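Local coordinates for ATP-dependent Clp protease proteolytic subunit (Plasmodium falciparum, PDB 4GM2), which forms an inactive subunit of the apicoplast-localized caseinolytic (Clp) protease complex and here assembles with six further copies of itself, at residues K59-Y64 and N93-D98; E43-Q48 and I86-V91; A115-K120 and S167-K172. One frame throughout, in Å; residues are numbered along the deposited sequence.

Interaction 1: residues K59-Y64 and N93-D98; sequences KPIHLY and NYISSD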
loop_
_atom_site.group_PDB
_atom_site.type_symbol
_atom_site.label_atom_id
_atom_site.label_comp_id
_atom_site.label_asym_id
_atom_site.label_seq_id
_atom_site.Cartn_x
_atom_site.Cartn_y
_atom_site.Cartn_z
ATOM N N LYS A 59 -11.313 4.543 -33.227
ATOM C CA LYS A 59 -9.893 4.250 -33.211
ATOM C C LYS A 59 -9.668 2.820 -32.723
ATOM O O LYS A 59 -10.109 2.465 -31.630
ATOM C CB LYS A 59 -9.175 5.254 -32.307
ATOM C CG LYS A 59 -7.679 5.344 -32.539
ATOM C CD LYS A 59 -7.100 6.551 -31.831
ATOM C CE LYS A 59 -5.661 6.779 -32.253
ATOM N NZ LYS A 59 -5.107 7.964 -31.545
ATOM N N PRO A 60 -8.975 1.995 -33.528
ATOM C CA PRO A 60 -8.823 0.572 -33.213
ATOM C C PRO A 60 -8.314 0.284 -31.799
ATOM O O PRO A 60 -7.435 0.989 -31.288
ATOM C CB PRO A 60 -7.811 0.087 -34.256
ATOM C CG PRO A 60 -8.007 1.005 -35.406
ATOM C CD PRO A 60 -8.321 2.345 -34.801
ATOM N N ILE A 61 -8.890 -0.742 -31.177
ATOM C CA ILE A 61 -8.446 -1.236 -29.877
ATOM C C ILE A 61 -7.786 -2.604 -30.068
ATOM O O ILE A 61 -8.293 -3.446 -30.810
ATOM C CB ILE A 61 -9.617 -1.319 -28.880
ATOM C CG1 ILE A 61 -10.160 0.087 -28.599
ATOM C CG2 ILE A 61 -9.186 -2.009 -27.591
ATOM C CD1 ILE A 61 -11.522 0.112 -27.940
ATOM N N HIS A 62 -6.653 -2.810 -29.407
ATOM C CA HIS A 62 -5.873 -4.024 -29.594
ATOM C C HIS A 62 -5.994 -4.941 -28.415
ATOM O O HIS A 62 -5.363 -4.730 -27.373
ATOM C CB HIS A 62 -4.419 -3.678 -29.875
ATOM C CG HIS A 62 -4.235 -2.779 -31.073
ATOM N ND1 HIS A 62 -4.119 -3.256 -32.325
ATOM C CD2 HIS A 62 -4.170 -1.391 -31.173
ATOM C CE1 HIS A 62 -3.979 -2.231 -33.185
ATOM N NE2 HIS A 62 -4.011 -1.089 -32.479
ATOM N N LEU A 63 -6.821 -5.969 -28.576
ATOM C CA LEU A 63 -7.061 -6.950 -27.528
ATOM C C LEU A 63 -6.131 -8.149 -27.674
ATOM O O LEU A 63 -6.348 -9.017 -28.519
ATOM C CB LEU A 63 -8.525 -7.405 -27.545
ATOM C CG LEU A 63 -8.976 -8.459 -26.531
ATOM C CD1 LEU A 63 -8.676 -8.031 -25.107
ATOM C CD2 LEU A 63 -10.458 -8.746 -26.700
ATOM N N TYR A 64 -5.092 -8.184 -26.848
ATOM C CA TYR A 64 -4.160 -9.304 -26.839
ATOM C C TYR A 64 -4.641 -10.366 -25.861
ATOM O O TYR A 64 -5.015 -10.054 -24.725
ATOM C CB TYR A 64 -2.749 -8.830 -26.475
ATOM C CG TYR A 64 -2.057 -8.057 -27.573
ATOM C CD1 TYR A 64 -2.301 -6.694 -27.761
ATOM C CD2 TYR A 64 -1.153 -8.686 -28.422
ATOM C CE1 TYR A 64 -1.667 -5.985 -28.769
ATOM C CE2 TYR A 64 -0.515 -7.986 -29.434
ATOM C CZ TYR A 64 -0.774 -6.637 -29.602
ATOM O OH TYR A 64 -0.134 -5.948 -30.602
ATOM N N ASN A 93 -19.396 -5.280 -29.941
ATOM C CA ASN A 93 -20.314 -5.072 -31.053
ATOM C C ASN A 93 -21.028 -3.715 -31.031
ATOM O O ASN A 93 -21.432 -3.218 -32.079
ATOM C CB ASN A 93 -21.333 -6.213 -31.134
ATOM C CG ASN A 93 -20.721 -7.519 -31.623
ATOM O OD1 ASN A 93 -19.622 -7.545 -32.174
ATOM N ND2 ASN A 93 -21.446 -8.614 -31.427
ATOM N N TYR A 94 -21.186 -3.122 -29.846
ATOM C CA TYR A 94 -21.847 -1.813 -29.730
ATOM C C TYR A 94 -20.909 -0.672 -30.088
ATOM O O TYR A 94 -21.283 0.193 -30.875
ATOM C CB TYR A 94 -22.435 -1.575 -28.329
ATOM C CG TYR A 94 -22.825 -0.124 -28.060
ATOM O OH TYR A 94 -22.170 2.652 -24.283
ATOM N N ILE A 95 -19.707 -0.671 -29.509
ATOM C CA ILE A 95 -18.772 0.449 -29.661
ATOM C C ILE A 95 -18.314 0.639 -31.107
ATOM O O ILE A 95 -18.262 -0.321 -31.881
ATOM C CB ILE A 95 -17.546 0.352 -28.716
ATOM C CG1 ILE A 95 -16.693 -0.882 -29.021
ATOM C CG2 ILE A 95 -17.981 0.398 -27.258
ATOM C CD1 ILE A 95 -15.312 -0.827 -28.403
ATOM N N SER A 96 -17.985 1.881 -31.460
ATOM C CA SER A 96 -17.607 2.212 -32.829
ATOM C C SER A 96 -16.178 1.804 -33.151
ATOM O O SER A 96 -15.858 1.530 -34.310
ATOM C CB SER A 96 -17.804 3.699 -33.099
ATOM O OG SER A 96 -17.026 4.479 -32.218
ATOM N N SER A 97 -15.327 1.775 -32.127
ATOM C CA SER A 97 -13.935 1.371 -32.282
ATOM C C SER A 97 -13.865 -0.107 -32.610
ATOM O O SER A 97 -14.425 -0.928 -31.884
ATOM C CB SER A 97 -13.147 1.642 -31.001
ATOM O OG SER A 97 -13.033 3.026 -30.735
ATOM N N ASP A 98 -13.205 -0.436 -33.716
ATOM C CA ASP A 98 -12.934 -1.827 -34.066
ATOM C C ASP A 98 -11.978 -2.379 -33.031
ATOM O O ASP A 98 -11.041 -1.691 -32.627
ATOM C CB ASP A 98 -12.290 -1.932 -35.457
ATOM C CG ASP A 98 -13.208 -1.456 -36.578
ATOM O OD1 ASP A 98 -14.446 -1.505 -36.413
ATOM O OD2 ASP A 98 -12.688 -1.042 -37.637
#
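Ile61 N donates a hydrogen bond of 2.8 Å to Asp98 O. It is nearly straight, with an angle of 168° at the hydrogen. Pro60 CA lies 3.2 Å from the same Asp98 O and adds a CA-H...O contact. At the start of 59-64, Lys59 N makes a weak hydrogen bond of 3.4 Å to Ser97 OG.

Beside these polar pairs lies an apolar one. Ile61 CG1 is anti to the carbonyl carbon (chi1 -64°), and its CD1 extends past Ser97 CB, 3.8 Å away. It also meets Ile95 CD1 at 3.9 Å, the two side chains crossing at about a right angle.

The second shell fixes the polar ends. Ser97 OG is held mainly by Lys57 O and also bonds Glu53 OE1. Arg29 bonds the carbonyls of Lys59 and Pro60, while Ile95 O accepts from Lys204 NZ of the second subunit. From Ile61 onward the backbone pairs with Tyr100, and Leu63 also with Tyr102, so the contact opens the parallel pairing of strands 61-67 and 99-103, at the return of a beta-alpha-beta crossover through helix 81-94, in the Clp protease fold.

Interaction 2: residues E43-Q48 and I86-V91; sequences EQIISQ and ISIVDV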
loop_
_atom_site.group_PDB
_atom_site.type_symbol
_atom_site.label_atom_id
_atom_site.label_comp_id
_atom_site.label_asym_id
_atom_site.label_seq_id
_atom_site.Cartn_x
_atom_site.Cartn_y
_atom_site.Cartn_z
ATOM N N GLU A 43 -14.759 -7.621 -15.736
ATOM C CA GLU A 43 -15.129 -6.265 -15.359
ATOM C C GLU A 43 -14.100 -5.251 -15.867
ATOM O O GLU A 43 -14.466 -4.182 -16.350
ATOM C CB GLU A 43 -15.271 -6.175 -13.845
ATOM C CG GLU A 43 -15.334 -4.765 -13.293
ATOM C CD GLU A 43 -15.063 -4.738 -11.807
ATOM O OE1 GLU A 43 -15.936 -5.198 -11.030
ATOM O OE2 GLU A 43 -13.970 -4.264 -11.421
ATOM N N GLN A 44 -12.821 -5.603 -15.762
ATOM C CA GLN A 44 -11.728 -4.745 -16.215
ATOM C C GLN A 44 -11.687 -4.578 -17.732
ATOM O O GLN A 44 -11.407 -3.486 -18.226
ATOM C CB GLN A 44 -10.389 -5.279 -15.722
ATOM C CG GLN A 44 -10.089 -4.960 -14.272
ATOM C CD GLN A 44 -8.861 -5.690 -13.759
ATOM O OE1 GLN A 44 -8.009 -6.131 -14.539
ATOM N NE2 GLN A 44 -8.763 -5.821 -12.442
ATOM N N ILE A 45 -11.949 -5.663 -18.461
ATOM C CA ILE A 45 -12.009 -5.627 -19.921
ATOM C C ILE A 45 -13.117 -4.683 -20.390
ATOM O O ILE A 45 -12.881 -3.812 -21.230
ATOM C CB ILE A 45 -12.203 -7.038 -20.515
ATOM C CG1 ILE A 45 -10.972 -7.904 -20.225
ATOM C CG2 ILE A 45 -12.462 -6.967 -22.016
ATOM C CD1 ILE A 45 -11.199 -9.395 -20.393
ATOM N N ILE A 46 -14.315 -4.848 -19.835
ATOM C CA ILE A 46 -15.440 -3.977 -20.168
ATOM C C ILE A 46 -15.132 -2.521 -19.800
ATOM O O ILE A 46 -15.386 -1.611 -20.592
ATOM C CB ILE A 46 -16.756 -4.461 -19.520
ATOM C CG1 ILE A 46 -17.193 -5.787 -20.152
ATOM C CG2 ILE A 46 -17.859 -3.422 -19.679
ATOM C CD1 ILE A 46 -18.234 -6.554 -19.359
ATOM N N SER A 47 -14.564 -2.309 -18.614
ATOM C CA SER A 47 -14.206 -0.965 -18.171
ATOM C C SER A 47 -13.214 -0.294 -19.117
ATOM O O SER A 47 -13.376 0.876 -19.456
ATOM C CB SER A 47 -13.646 -0.988 -16.752
ATOM O OG SER A 47 -14.667 -1.298 -15.827
ATOM N N GLN A 48 -12.203 -1.048 -19.543
ATOM C CA GLN A 48 -11.184 -0.542 -20.447
ATOM C C GLN A 48 -11.733 -0.290 -21.848
ATOM O O GLN A 48 -11.358 0.695 -22.496
ATOM C CB GLN A 48 -9.995 -1.491 -20.499
ATOM C CG GLN A 48 -9.069 -1.377 -19.298
ATOM C CD GLN A 48 -8.096 -2.531 -19.220
ATOM O OE1 GLN A 48 -7.228 -2.688 -20.078
ATOM N NE2 GLN A 48 -8.239 -3.350 -18.193
ATOM N N ILE A 86 -20.143 -13.245 -23.159
ATOM C CA ILE A 86 -21.285 -12.805 -23.969
ATOM C C ILE A 86 -21.478 -11.301 -23.792
ATOM O O ILE A 86 -21.765 -10.580 -24.757
ATOM C CB ILE A 86 -22.600 -13.549 -23.621
ATOM C CG1 ILE A 86 -22.556 -15.003 -24.107
ATOM C CG2 ILE A 86 -23.801 -12.858 -24.261
ATOM C CD1 ILE A 86 -23.632 -15.892 -23.509
ATOM N N SER A 87 -21.319 -10.840 -22.554
ATOM C CA SER A 87 -21.382 -9.418 -22.259
ATOM C C SER A 87 -20.283 -8.627 -22.946
ATOM O O SER A 87 -20.560 -7.562 -23.483
ATOM C CB SER A 87 -21.353 -9.160 -20.764
ATOM O OG SER A 87 -22.674 -9.079 -20.280
ATOM N N ILE A 88 -19.056 -9.150 -22.929
ATOM C CA ILE A 88 -17.912 -8.478 -23.553
ATOM C C ILE A 88 -18.089 -8.340 -25.069
ATOM O O ILE A 88 -17.958 -7.238 -25.618
ATOM C CB ILE A 88 -16.574 -9.180 -23.224
ATOM C CG1 ILE A 88 -16.271 -9.091 -21.724
ATOM C CG2 ILE A 88 -15.432 -8.561 -24.017
ATOM C CD1 ILE A 88 -15.282 -10.126 -21.228
ATOM N N VAL A 89 -18.393 -9.451 -25.740
ATOM C CA VAL A 89 -18.595 -9.431 -27.193
ATOM C C VAL A 89 -19.790 -8.543 -27.570
ATOM O O VAL A 89 -19.814 -7.959 -28.648
ATOM C CB VAL A 89 -18.641 -10.855 -27.822
ATOM C CG1 VAL A 89 -19.428 -11.813 -26.958
ATOM C CG2 VAL A 89 -19.219 -10.834 -29.230
ATOM N N ASP A 90 -20.752 -8.403 -26.665
ATOM C CA ASP A 90 -21.830 -7.441 -26.862
ATOM C C ASP A 90 -21.348 -5.994 -26.859
ATOM O O ASP A 90 -21.820 -5.197 -27.671
ATOM C CB ASP A 90 -22.941 -7.629 -25.829
ATOM C CG ASP A 90 -24.096 -8.457 -26.356
ATOM O OD1 ASP A 90 -23.997 -8.975 -27.489
ATOM O OD2 ASP A 90 -25.105 -8.592 -25.633
ATOM N N VAL A 91 -20.422 -5.646 -25.960
ATOM C CA VAL A 91 -19.927 -4.265 -25.926
ATOM C C VAL A 91 -18.974 -4.012 -27.094
ATOM O O VAL A 91 -18.957 -2.910 -27.655
ATOM C CB VAL A 91 -19.341 -3.804 -24.557
ATOM C CG1 VAL A 91 -19.782 -4.711 -23.422
ATOM C CG2 VAL A 91 -17.827 -3.682 -24.590
#
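Ile46 and Ile88 share one side-chain shape. In each, CG1 is anti to the carbonyl carbon (chi1 -68° in Ile46, -65° in Ile88), and the chain then runs on extended to CD1. This carries both gamma-delta branches into the space between the helices. Ile46 CG1 meets Ile88 CG1 at 3.8 Å, and Ile46 CD1 lies 4.0 Å from the same Ile88 CG1. The two chains pass each other at a slant. The other branch of Ile88 serves a second neighbour. Its CG2 touches Ile45 CG2 at 3.9 Å, and these two side chains stand at about a right angle. Ile88 therefore faces Ile46 with one branch and Ile45 with the other.

The helices run almost parallel, with 8° between the axes of the two short segments and 10.0 Å at closest approach. In the Clp protease fold they belong to successive beta-alpha-beta connections. Helix 39-55 leads from strand 30-33 to strand 61-67, and helix 81-94 from there to strand 99-103.

Val91 follows Ile88 along helix 81-94. Its CG1 is 4.3 Å from Ile46 CG1, and Leu49 packs on both Val91 and Ile88. On another flank, Ile46 CD1 approaches Ser87 CB at 4.3 Å. The hydroxyl of Ser87 is bonded to Leu104 O of the second subunit, and Phe32 of that subunit packs on Ile46. No hydrogen bond joins the two segments. Within helix 39-55, Ser47 OG donates to Glu43 O at 2.9 Å, reaching it from the face opposite to that used by Ser47 N.

Interaction 3: residues A115-K120 and S167-K172; sequences ASSGKK and SKNTEK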
loop_
_atom_site.group_PDB
_atom_site.type_symbol
_atom_site.label_atom_id
_atom_site.label_comp_id
_atom_site.label_asym_id
_atom_site.label_seq_id
_atom_site.Cartn_x
_atom_site.Cartn_y
_atom_site.Cartn_z
ATOM N N ALA A 115 -11.576 -14.287 -28.643
ATOM C CA ALA A 115 -10.625 -14.110 -29.740
ATOM C C ALA A 115 -11.302 -14.049 -31.120
ATOM O O ALA A 115 -10.975 -13.189 -31.942
ATOM C CB ALA A 115 -9.562 -15.199 -29.703
ATOM N N SER A 116 -12.252 -14.949 -31.360
ATOM C CA SER A 116 -12.966 -15.006 -32.637
ATOM C C SER A 116 -13.950 -13.847 -32.815
ATOM O O SER A 116 -14.541 -13.685 -33.888
ATOM C CB SER A 116 -13.718 -16.331 -32.762
ATOM O OG SER A 116 -14.710 -16.440 -31.750
ATOM N N SER A 117 -14.131 -13.053 -31.764
ATOM C CA SER A 117 -15.115 -11.978 -31.787
ATOM C C SER A 117 -14.532 -10.660 -32.298
ATOM O O SER A 117 -15.256 -9.679 -32.453
ATOM C CB SER A 117 -15.761 -11.811 -30.411
ATOM O OG SER A 117 -16.533 -12.958 -30.076
ATOM N N GLY A 118 -13.229 -10.651 -32.575
ATOM C CA GLY A 118 -12.562 -9.491 -33.154
ATOM C C GLY A 118 -13.077 -9.215 -34.554
ATOM O O GLY A 118 -13.704 -10.082 -35.174
ATOM N N LYS A 119 -12.821 -8.005 -35.048
ATOM C CA LYS A 119 -13.245 -7.600 -36.385
ATOM C C LYS A 119 -12.748 -8.599 -37.428
ATOM O O LYS A 119 -11.574 -8.979 -37.421
ATOM C CB LYS A 119 -12.731 -6.190 -36.702
ATOM C CG LYS A 119 -13.234 -5.618 -38.021
ATOM C CD LYS A 119 -12.419 -4.407 -38.444
ATOM C CE LYS A 119 -12.940 -3.790 -39.731
ATOM N NZ LYS A 119 -14.321 -3.248 -39.589
ATOM N N LYS A 120 -13.645 -9.033 -38.310
ATOM C CA LYS A 120 -13.264 -9.957 -39.374
ATOM C C LYS A 120 -12.198 -9.343 -40.271
ATOM O O LYS A 120 -12.353 -8.226 -40.774
ATOM C CB LYS A 120 -14.471 -10.423 -40.188
ATOM C CG LYS A 120 -15.268 -11.522 -39.497
ATOM C CD LYS A 120 -16.057 -12.365 -40.491
ATOM C CE LYS A 120 -16.858 -13.453 -39.785
ATOM N NZ LYS A 120 -17.969 -12.893 -38.964
ATOM N N SER A 167 -21.171 -19.535 -34.281
ATOM C CA SER A 167 -21.693 -19.743 -35.635
ATOM C C SER A 167 -21.497 -18.519 -36.529
ATOM O O SER A 167 -21.146 -18.663 -37.702
ATOM C CB SER A 167 -23.171 -20.121 -35.598
ATOM O OG SER A 167 -23.358 -21.346 -34.918
ATOM N N LYS A 168 -21.722 -17.330 -35.969
ATOM C CA LYS A 168 -21.544 -16.077 -36.699
ATOM C C LYS A 168 -20.072 -15.789 -36.987
ATOM O O LYS A 168 -19.721 -15.417 -38.107
ATOM C CB LYS A 168 -22.177 -14.904 -35.942
ATOM C CG LYS A 168 -22.465 -13.690 -36.821
ATOM C CD LYS A 168 -22.839 -12.449 -36.017
ATOM C CE LYS A 168 -21.609 -11.667 -35.573
ATOM N NZ LYS A 168 -21.963 -10.413 -34.849
ATOM N N ASN A 169 -19.222 -15.964 -35.974
ATOM C CA ASN A 169 -17.786 -15.693 -36.082
ATOM C C ASN A 169 -17.075 -16.575 -37.106
ATOM O O ASN A 169 -16.169 -16.120 -37.809
ATOM C CB ASN A 169 -17.101 -15.836 -34.713
ATOM C CG ASN A 169 -17.583 -14.813 -33.693
ATOM O OD1 ASN A 169 -18.358 -13.911 -34.009
ATOM N ND2 ASN A 169 -17.119 -14.953 -32.457
ATOM N N THR A 170 -17.496 -17.833 -37.189
ATOM C CA THR A 170 -16.842 -18.823 -38.043
ATOM C C THR A 170 -17.533 -18.996 -39.396
ATOM O O THR A 170 -17.033 -19.720 -40.260
ATOM C CB THR A 170 -16.778 -20.196 -37.348
ATOM O OG1 THR A 170 -18.107 -20.620 -37.018
ATOM C CG2 THR A 170 -15.934 -20.126 -36.075
ATOM N N GLU A 171 -18.675 -18.329 -39.568
ATOM C CA GLU A 171 -19.493 -18.414 -40.786
ATOM C C GLU A 171 -19.982 -19.834 -41.051
ATOM O O GLU A 171 -19.914 -20.328 -42.177
ATOM C CB GLU A 171 -18.741 -17.861 -42.003
ATOM C CG GLU A 171 -18.554 -16.354 -41.988
ATOM C CD GLU A 171 -17.566 -15.873 -43.032
ATOM O OE1 GLU A 171 -17.203 -16.663 -43.930
ATOM O OE2 GLU A 171 -17.149 -14.698 -42.951
ATOM N N LYS A 172 -20.471 -20.485 -39.998
ATOM C CA LYS A 172 -20.964 -21.857 -40.083
ATOM C C LYS A 172 -22.388 -21.951 -39.547
ATOM O O LYS A 172 -22.819 -21.081 -38.782
ATOM C CB LYS A 172 -20.043 -22.809 -39.314
ATOM C CG LYS A 172 -18.571 -22.609 -39.622
ATOM C CD LYS A 172 -17.781 -23.899 -39.557
ATOM C CE LYS A 172 -16.317 -23.646 -39.891
ATOM N NZ LYS A 172 -16.110 -22.965 -41.203
#
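Asn169 points its amide at the neighbouring hydroxyls of Ser116 and Ser117. The contact joins the C-terminal ends of helices 110-116 and 148-170 of the Clp protease fold. The latter closes in a Schellman motif: Glu171 has positive phi, Lys172 N bonds Ser167 O, and Glu171 N makes a weak bond to Lys168 O.

Asn169 ND2 donates hydrogen bonds to Ser116 OG (2.9 Å) and Ser117 OG (3.2 Å). Both oxygens lie somewhat off the amide plane, by 17° and 20°. The two bonds limit rotation of the amide. Ser116 OG sits between its backbone N and carbonyl carbon (chi1 63°), facing Asn169. Both serine hydroxyls also bond Ile113 O, their main partner, so the amide is tied back to helix 110-116.

Lys120 reaches the same helix end at its main chain, beyond the amide of Asn169. Its chain crosses that of Glu171 at a slant. Glu171 OE2 lies 3.4 Å from Lys120 CE but 4.5 Å from Lys120 NZ, too far for a salt bridge. A bend at the last torsion carries the amine instead to a main-chain oxygen. The partial negative charge of a helix C-terminus probably favours the lysine there. Arg123 NH1 bonds both Ser116 O and Asn169 O, linking the two ends again. Lys120 NZ donates a hydrogen bond of 3.2 Å to Lys168 O from above its carbonyl plane.

In the fold
Helix 81-94 is shared by interactions 1 and 2. Its earlier turns pack on helix 39-55, and the chain after it enters strand 99-103. The centres of these contacts are about 11 Å apart, and both reach the second subunit. Interaction 3 involves no other chain of the assembly. Its centre is about 15 Å from that of interaction 1, to which a long, weak ion pair joins it, Asp98 OD2 to Lys119 NZ at 3.4 Å. It lies about 17 Å from interaction 2 by centres, yet Val89 CG2 packs on Ser117 OG at 3.5 Å. Helix 81-94 thus borders all three contacts.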